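Actin binding protein family protein (PDB 6K2F) probably binds actin monomers and inhibits their polymerization by sequestering them, the present chain being one ADF-homology domain of a twinfilin. Local coordinates at residues V57-T68 / K79-A90. Sequence-based numbering, arbitrary orientation.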
ATOM      1  N   VAL A  57     -16.065   3.790  12.684  1.00 15.13           N
ATOM      2  CA  VAL A  57     -16.712   4.751  13.610  1.00 14.57           C
ATOM      3  C   VAL A  57     -17.684   3.951  14.472  1.00 13.26           C
ATOM      4  O   VAL A  57     -18.562   3.299  13.922  1.00 13.85           O
ATOM      5  CB  VAL A  57     -17.439   5.873  12.854  1.00 20.26           C
ATOM      6  CG1 VAL A  57     -18.144   6.787  13.825  1.00 20.04           C
ATOM      7  CG2 VAL A  57     -16.487   6.670  11.969  1.00 24.53           C
ATOM      8  N   GLU A  58     -17.489   3.955  15.784  1.00 13.99           N
ATOM      9  CA  GLU A  58     -18.277   3.054  16.666  1.00 15.09           C
ATOM     10  C   GLU A  58     -19.774   3.336  16.487  1.00 16.03           C
ATOM     11  O   GLU A  58     -20.191   4.516  16.501  1.00 15.15           O
ATOM     12  CB  GLU A  58     -17.816   3.161  18.116  1.00 17.19           C
ATOM     13  CG  GLU A  58     -18.500   2.161  19.040  1.00 14.62           C
ATOM     14  CD  GLU A  58     -19.867   2.553  19.559  1.00 16.27           C
ATOM     15  OE1 GLU A  58     -20.206   3.770  19.544  1.00 19.45           O
ATOM     16  OE2 GLU A  58     -20.573   1.665  20.092  1.00 16.36           O
ATOM     17  N   GLY A  59     -20.538   2.268  16.276  1.00 13.61           N
ATOM     18  CA  GLY A  59     -22.006   2.318  16.135  1.00 16.10           C
ATOM     19  C   GLY A  59     -22.453   2.639  14.731  1.00 16.75           C
ATOM     20  O   GLY A  59     -23.679   2.585  14.521  1.00 20.43           O
ATOM     21  N   GLU A  60     -21.532   2.976  13.809  1.00 14.07           N
ATOM     22  CA  GLU A  60     -21.867   3.350  12.404  1.00 13.91           C
ATOM     23  C   GLU A  60     -21.427   2.217  11.485  1.00 13.96           C
ATOM     24  O   GLU A  60     -20.238   1.981  11.355  1.00 15.10           O
ATOM     25  CB  GLU A  60     -21.150   4.639  12.024  1.00 17.91           C
ATOM     26  CG  GLU A  60     -21.640   5.850  12.800  1.00 21.93           C
ATOM     27  CD  GLU A  60     -21.150   7.201  12.285  1.00 39.00           C
ATOM     28  OE1 GLU A  60     -20.453   7.245  11.236  1.00 46.35           O
ATOM     29  OE2 GLU A  60     -21.448   8.209  12.954  1.00 42.85           O
ATOM     30  N   PRO A  61     -22.350   1.481  10.835  1.00 13.41           N
ATOM     31  CA  PRO A  61     -21.953   0.442   9.904  1.00 11.86           C
ATOM     32  C   PRO A  61     -21.098   1.019   8.774  1.00 12.61           C
ATOM     33  O   PRO A  61     -21.319   2.090   8.305  1.00 14.38           O
ATOM     34  CB  PRO A  61     -23.266  -0.158   9.410  1.00 15.82           C
ATOM     35  CG  PRO A  61     -24.273   0.215  10.476  1.00 17.03           C
ATOM     36  CD  PRO A  61     -23.810   1.560  10.984  1.00 15.15           C
ATOM     37  N   SER A  62     -20.116   0.232   8.337  1.00 12.12           N
ATOM     38  CA  SER A  62     -19.344   0.560   7.120  1.00 12.32           C
ATOM     39  C   SER A  62     -18.782  -0.710   6.527  1.00 12.71           C
ATOM     40  O   SER A  62     -18.720  -1.746   7.224  1.00 11.92           O
ATOM     41  CB  SER A  62     -18.277   1.607   7.327  1.00 12.79           C
ATOM     42  OG  SER A  62     -17.252   1.174   8.201  1.00 15.64           O
ATOM     43  N   TYR A  63     -18.442  -0.641   5.253  1.00 13.60           N
ATOM     44  CA  TYR A  63     -17.712  -1.713   4.564  1.00 11.20           C
ATOM     45  C   TYR A  63     -16.269  -1.297   4.349  1.00 13.18           C
ATOM     46  O   TYR A  63     -15.983  -0.135   4.054  1.00 12.50           O
ATOM     47  CB  TYR A  63     -18.311  -1.981   3.198  1.00 14.08           C
ATOM     48  CG  TYR A  63     -19.768  -2.336   3.190  1.00 11.77           C
ATOM     49  CD1 TYR A  63     -20.215  -3.537   3.696  1.00 12.77           C
ATOM     50  CD2 TYR A  63     -20.698  -1.487   2.614  1.00 12.45           C
ATOM     51  CE1 TYR A  63     -21.555  -3.886   3.653  1.00 12.85           C
ATOM     52  CE2 TYR A  63     -22.030  -1.834   2.529  1.00 14.77           C
ATOM     53  CZ  TYR A  63     -22.472  -3.028   3.056  1.00 15.56           C
ATOM     54  OH  TYR A  63     -23.809  -3.311   2.980  1.00 16.07           O
ATOM     55  N   ILE A  64     -15.372  -2.273   4.398  1.00 11.06           N
ATOM     56  CA  ILE A  64     -13.958  -2.070   3.980  1.00 13.23           C
ATOM     57  C   ILE A  64     -13.644  -3.118   2.922  1.00 14.59           C
ATOM     58  O   ILE A  64     -13.818  -4.296   3.186  1.00 13.22           O
ATOM     59  CB  ILE A  64     -12.948  -2.241   5.125  1.00 15.60           C
ATOM     60  CG1 ILE A  64     -13.297  -1.438   6.376  1.00 22.31           C
ATOM     61  CG2 ILE A  64     -11.557  -1.918   4.584  1.00 16.73           C
ATOM     62  CD1 ILE A  64     -13.026  -0.007   6.242  1.00 22.15           C
ATOM     63  N   LEU A  65     -13.246  -2.670   1.738  1.00 13.61           N
ATOM     64  CA  LEU A  65     -12.713  -3.553   0.684  1.00 12.37           C
ATOM     65  C   LEU A  65     -11.202  -3.565   0.849  1.00 10.57           C
ATOM     66  O   LEU A  65     -10.583  -2.528   0.619  1.00 12.52           O
ATOM     67  CB  LEU A  65     -13.144  -3.033  -0.682  1.00 13.44           C
ATOM     68  CG  LEU A  65     -14.642  -2.842  -0.841  1.00 19.69           C
ATOM     69  CD1 LEU A  65     -14.968  -2.269  -2.199  1.00 19.72           C
ATOM     70  CD2 LEU A  65     -15.367  -4.146  -0.606  1.00 24.28           C
ATOM     71  N   PHE A  66     -10.673  -4.672   1.335  1.00 13.04           N
ATOM     72  CA  PHE A  66      -9.272  -4.763   1.789  1.00 14.55           C
ATOM     73  C   PHE A  66      -8.522  -5.703   0.838  1.00 11.80           C
ATOM     74  O   PHE A  66      -8.819  -6.885   0.731  1.00 12.83           O
ATOM     75  CB  PHE A  66      -9.224  -5.244   3.231  1.00 12.10           C
ATOM     76  CG  PHE A  66      -7.882  -5.054   3.880  1.00 12.24           C
ATOM     77  CD1 PHE A  66      -6.870  -5.964   3.641  1.00 12.47           C
ATOM     78  CD2 PHE A  66      -7.650  -3.995   4.746  1.00 10.55           C
ATOM     79  CE1 PHE A  66      -5.638  -5.813   4.246  1.00 13.51           C
ATOM     80  CE2 PHE A  66      -6.395  -3.821   5.312  1.00 13.83           C
ATOM     81  CZ  PHE A  66      -5.401  -4.735   5.070  1.00 12.07           C
ATOM     82  N   ARG A  67      -7.521  -5.169   0.182  1.00 11.09           N
ATOM     83  CA  ARG A  67      -6.768  -5.907  -0.859  1.00 12.43           C
ATOM     84  C   ARG A  67      -5.792  -6.889  -0.204  1.00 13.23           C
ATOM     85  O   ARG A  67      -5.050  -6.484   0.688  1.00 15.11           O
ATOM     86  CB  ARG A  67      -6.023  -4.921  -1.752  1.00 13.27           C
ATOM     87  CG  ARG A  67      -5.385  -5.579  -2.965  1.00 14.47           C
ATOM     88  CD  ARG A  67      -4.627  -4.606  -3.849  1.00 15.79           C
ATOM     89  NE  ARG A  67      -3.640  -3.844  -3.099  1.00 16.39           N
ATOM     90  CZ  ARG A  67      -2.470  -4.293  -2.663  1.00 19.11           C
ATOM     91  NH1 ARG A  67      -2.096  -5.540  -2.896  1.00 20.06           N
ATOM     92  NH2 ARG A  67      -1.660  -3.491  -1.997  1.00 19.10           N
ATOM     93  N   THR A  68      -5.807  -8.144  -0.634  1.00 13.07           N
ATOM     94  CA  THR A  68      -4.836  -9.158  -0.166  1.00 13.87           C
ATOM     95  C   THR A  68      -3.567  -9.066  -1.007  1.00 14.40           C
ATOM     96  O   THR A  68      -3.488  -8.246  -1.941  1.00 17.27           O
ATOM     97  CB  THR A  68      -5.386 -10.590  -0.223  1.00 14.68           C
ATOM     98  OG1 THR A  68      -5.390 -11.064  -1.572  1.00 17.12           O
ATOM     99  CG2 THR A  68      -6.766 -10.691   0.388  1.00 17.32           C
ATOM    100  N   LYS A  79      -7.104 -10.683  -5.225  1.00 16.39           N
ATOM    101  CA  LYS A  79      -8.184 -11.131  -4.316  1.00 17.91           C
ATOM    102  C   LYS A  79      -8.313 -10.128  -3.163  1.00 17.94           C
ATOM    103  O   LYS A  79      -7.313  -9.549  -2.740  1.00 15.37           O
ATOM    104  CB  LYS A  79      -7.864 -12.529  -3.797  1.00 20.10           C
ATOM    105  CG  LYS A  79      -7.868 -13.612  -4.866  1.00 25.72           C
ATOM    106  CD  LYS A  79      -9.144 -14.359  -4.901  1.00 31.65           C
ATOM    107  CE  LYS A  79      -9.213 -15.452  -5.945  1.00 47.84           C
ATOM    108  NZ  LYS A  79     -10.572 -16.038  -5.951  1.00 50.65           N
ATOM    109  N   TRP A  80      -9.530  -9.920  -2.685  1.00 15.81           N
ATOM    110  CA  TRP A  80      -9.863  -8.930  -1.634  1.00 14.71           C
ATOM    111  C   TRP A  80     -10.589  -9.612  -0.472  1.00 12.41           C
ATOM    112  O   TRP A  80     -11.106 -10.725  -0.634  1.00 16.24           O
ATOM    113  CB  TRP A  80     -10.748  -7.836  -2.226  1.00 14.65           C
ATOM    114  CG  TRP A  80     -10.082  -7.008  -3.283  1.00 12.35           C
ATOM    115  CD1 TRP A  80      -9.698  -7.403  -4.528  1.00 14.38           C
ATOM    116  CD2 TRP A  80      -9.695  -5.634  -3.156  1.00 14.01           C
ATOM    117  NE1 TRP A  80      -9.102  -6.366  -5.187  1.00 13.91           N
ATOM    118  CE2 TRP A  80      -9.085  -5.266  -4.378  1.00 14.53           C
ATOM    119  CE3 TRP A  80      -9.867  -4.661  -2.171  1.00 12.55           C
ATOM    120  CZ2 TRP A  80      -8.629  -3.972  -4.612  1.00 14.28           C
ATOM    121  CZ3 TRP A  80      -9.426  -3.383  -2.409  1.00 15.01           C
ATOM    122  CH2 TRP A  80      -8.802  -3.046  -3.609  1.00 18.71           C
ATOM    123  N   LEU A  81     -10.599  -8.926   0.662  1.00 14.05           N
ATOM    124  CA  LEU A  81     -11.515  -9.217   1.781  1.00 12.82           C
ATOM    125  C   LEU A  81     -12.639  -8.194   1.745  1.00 14.48           C
ATOM    126  O   LEU A  81     -12.376  -7.001   1.501  1.00 14.26           O
ATOM    127  CB  LEU A  81     -10.788  -9.103   3.120  1.00 15.32           C
ATOM    128  CG  LEU A  81      -9.439  -9.794   3.214  1.00 14.46           C
ATOM    129  CD1 LEU A  81      -8.802  -9.454   4.549  1.00 19.05           C
ATOM    130  CD2 LEU A  81      -9.584 -11.275   3.002  1.00 16.18           C
ATOM    131  N   LEU A  82     -13.850  -8.654   1.999  1.00 13.36           N
ATOM    132  CA  LEU A  82     -14.973  -7.740   2.280  1.00 14.28           C
ATOM    133  C   LEU A  82     -15.147  -7.736   3.792  1.00 13.52           C
ATOM    134  O   LEU A  82     -15.523  -8.778   4.346  1.00 15.73           O
ATOM    135  CB  LEU A  82     -16.233  -8.218   1.559  1.00 14.60           C
ATOM    136  CG  LEU A  82     -17.484  -7.401   1.906  1.00 20.81           C
ATOM    137  CD1 LEU A  82     -17.294  -5.923   1.609  1.00 25.72           C
ATOM    138  CD2 LEU A  82     -18.684  -7.962   1.169  1.00 26.87           C
ATOM    139  N   LEU A  83     -14.797  -6.628   4.431  1.00 11.96           N
ATOM    140  CA  LEU A  83     -14.980  -6.466   5.889  1.00 12.23           C
ATOM    141  C   LEU A  83     -16.285  -5.706   6.066  1.00 14.43           C
ATOM    142  O   LEU A  83     -16.409  -4.621   5.493  1.00 14.72           O
ATOM    143  CB  LEU A  83     -13.805  -5.694   6.477  1.00 14.98           C
ATOM    144  CG  LEU A  83     -12.413  -6.229   6.135  1.00 15.16           C
ATOM    145  CD1 LEU A  83     -11.353  -5.400   6.836  1.00 16.74           C
ATOM    146  CD2 LEU A  83     -12.267  -7.695   6.483  1.00 16.38           C
ATOM    147  N   ALA A  84     -17.238  -6.265   6.789  1.00 10.78           N
ATOM    148  CA  ALA A  84     -18.517  -5.567   7.006  1.00 12.71           C
ATOM    149  C   ALA A  84     -18.627  -5.336   8.505  1.00 11.07           C
ATOM    150  O   ALA A  84     -18.805  -6.332   9.249  1.00 11.94           O
ATOM    151  CB  ALA A  84     -19.658  -6.375   6.484  1.00 14.43           C
ATOM    152  N   TYR A  85     -18.493  -4.075   8.914  1.00 11.81           N
ATOM    153  CA  TYR A  85     -18.645  -3.659  10.326  1.00 11.54           C
ATOM    154  C   TYR A  85     -20.113  -3.291  10.508  1.00 11.44           C
ATOM    155  O   TYR A  85     -20.539  -2.295   9.932  1.00 12.48           O
ATOM    156  CB  TYR A  85     -17.707  -2.504  10.668  1.00 12.22           C
ATOM    157  CG  TYR A  85     -17.987  -1.899  12.025  1.00 11.49           C
ATOM    158  CD1 TYR A  85     -17.953  -2.663  13.175  1.00 12.27           C
ATOM    159  CD2 TYR A  85     -18.320  -0.567  12.158  1.00 14.13           C
ATOM    160  CE1 TYR A  85     -18.227  -2.112  14.417  1.00 13.01           C
ATOM    161  CE2 TYR A  85     -18.606  -0.013  13.388  1.00 10.85           C
ATOM    162  CZ  TYR A  85     -18.559  -0.781  14.533  1.00 11.56           C
ATOM    163  OH  TYR A  85     -18.867  -0.222  15.747  1.00 13.83           O
ATOM    164  N   ILE A  86     -20.860  -4.148  11.176  1.00 11.01           N
ATOM    165  CA  ILE A  86     -22.317  -3.953  11.359  1.00 14.32           C
ATOM    166  C   ILE A  86     -22.590  -4.121  12.838  1.00 12.97           C
ATOM    167  O   ILE A  86     -22.949  -5.208  13.299  1.00 13.99           O
ATOM    168  CB  ILE A  86     -23.132  -4.904  10.465  1.00 15.11           C
ATOM    169  CG1 ILE A  86     -22.708  -4.769   9.004  1.00 16.17           C
ATOM    170  CG2 ILE A  86     -24.626  -4.651  10.672  1.00 19.74           C
ATOM    171  CD1 ILE A  86     -23.333  -5.795   8.097  1.00 21.43           C
ATOM    172  N   PRO A  87     -22.370  -3.049  13.642  1.00 13.44           N
ATOM    173  CA  PRO A  87     -22.511  -3.143  15.090  1.00 13.72           C
ATOM    174  C   PRO A  87     -23.947  -3.453  15.521  1.00 15.89           C
ATOM    175  O   PRO A  87     -24.867  -2.966  14.897  1.00 17.04           O
ATOM    176  CB  PRO A  87     -22.009  -1.784  15.597  1.00 15.48           C
ATOM    177  CG  PRO A  87     -22.154  -0.846  14.412  1.00 13.00           C
ATOM    178  CD  PRO A  87     -21.902  -1.723  13.200  1.00 12.90           C
ATOM    179  N   ASP A  88     -24.106  -4.243  16.578  1.00 16.07           N
ATOM    180  CA  ASP A  88     -25.416  -4.761  17.041  1.00 16.13           C
ATOM    181  C   ASP A  88     -26.325  -3.598  17.443  1.00 18.81           C
ATOM    182  O   ASP A  88     -27.553  -3.774  17.358  1.00 19.97           O
ATOM    183  CB  ASP A  88     -25.249  -5.714  18.219  1.00 17.88           C
ATOM    184  CG  ASP A  88     -24.684  -7.070  17.874  1.00 25.12           C
ATOM    185  OD1 ASP A  88     -24.825  -7.490  16.704  1.00 25.76           O
ATOM    186  OD2 ASP A  88     -24.147  -7.712  18.802  1.00 26.33           O
ATOM    187  N   ARG A  89     -25.774  -2.464  17.897  1.00 17.58           N
ATOM    188  CA  ARG A  89     -26.641  -1.378  18.431  1.00 18.01           C
ATOM    189  C   ARG A  89     -27.134  -0.495  17.280  1.00 18.80           C
ATOM    190  O   ARG A  89     -28.045   0.350  17.558  1.00 21.18           O
ATOM    191  CB  ARG A  89     -25.939  -0.527  19.493  1.00 18.26           C
ATOM    192  CG  ARG A  89     -24.894   0.445  18.969  1.00 18.69           C
ATOM    193  CD  ARG A  89     -24.284   1.169  20.158  1.00 19.79           C
ATOM    194  NE  ARG A  89     -23.400   2.244  19.762  1.00 18.71           N
ATOM    195  CZ  ARG A  89     -23.790   3.496  19.519  1.00 21.49           C
ATOM    196  NH1 ARG A  89     -25.071   3.815  19.578  1.00 25.91           N
ATOM    197  NH2 ARG A  89     -22.893   4.400  19.169  1.00 25.52           N
ATOM    198  N   ALA A  90     -26.641  -0.675  16.056  1.00 20.57           N
ATOM    199  CA  ALA A  90     -27.186   0.048  14.888  1.00 19.50           C
ATOM    200  C   ALA A  90     -28.677  -0.318  14.804  1.00 18.30           C
ATOM    201  O   ALA A  90     -29.097  -1.444  15.204  1.00 21.07           O
ATOM    202  CB  ALA A  90     -26.426  -0.270  13.631  1.00 18.70           C
TER
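W80 lies across R67: CB of R67 stands 3.7 Å from the centroid of the six-membered ring and 6° off its normal, a CH-pi contact over the face. With W80 CG anti to its carbonyl carbon (chi1 -65°), the indole swings over the neighbouring strand, where L65 O meets its edge. Strands 62-68 and 79-85 run antiparallel, and reciprocal N-H...O hydrogen bonds join S62-Y85, I64-L83 and F66-L81. On the opposite face from these pairs, L65 CD2 and L82 CD1 are tight at 3.4 Å. At one end K79 O accepts from both T68 N and T68 OG1, the hydroxyl (2.7 Å) arriving from above the carbonyl plane. At the other, Y85 reaches the V57-E60 type II turn: CG anti to the backbone N lets OH accept from G59 N at 3.0 Å, while P87 CD sits over the ring centre. Beyond it, R89 grips E58 in a side-on salt bridge, NE to OE2 (2.9 Å) and NH2 to OE1 (2.8 Å), carboxylate and guanidinium planes 18° apart. In the ADF-homology fold, strand 23-29 pairs antiparallel with 62-68, and 114-120 parallel with 77-85; Y63 OH hydrogen-bonds to Y98 O of helix 92-101, W80 NE1 to N16 OD1 of helix 6-18.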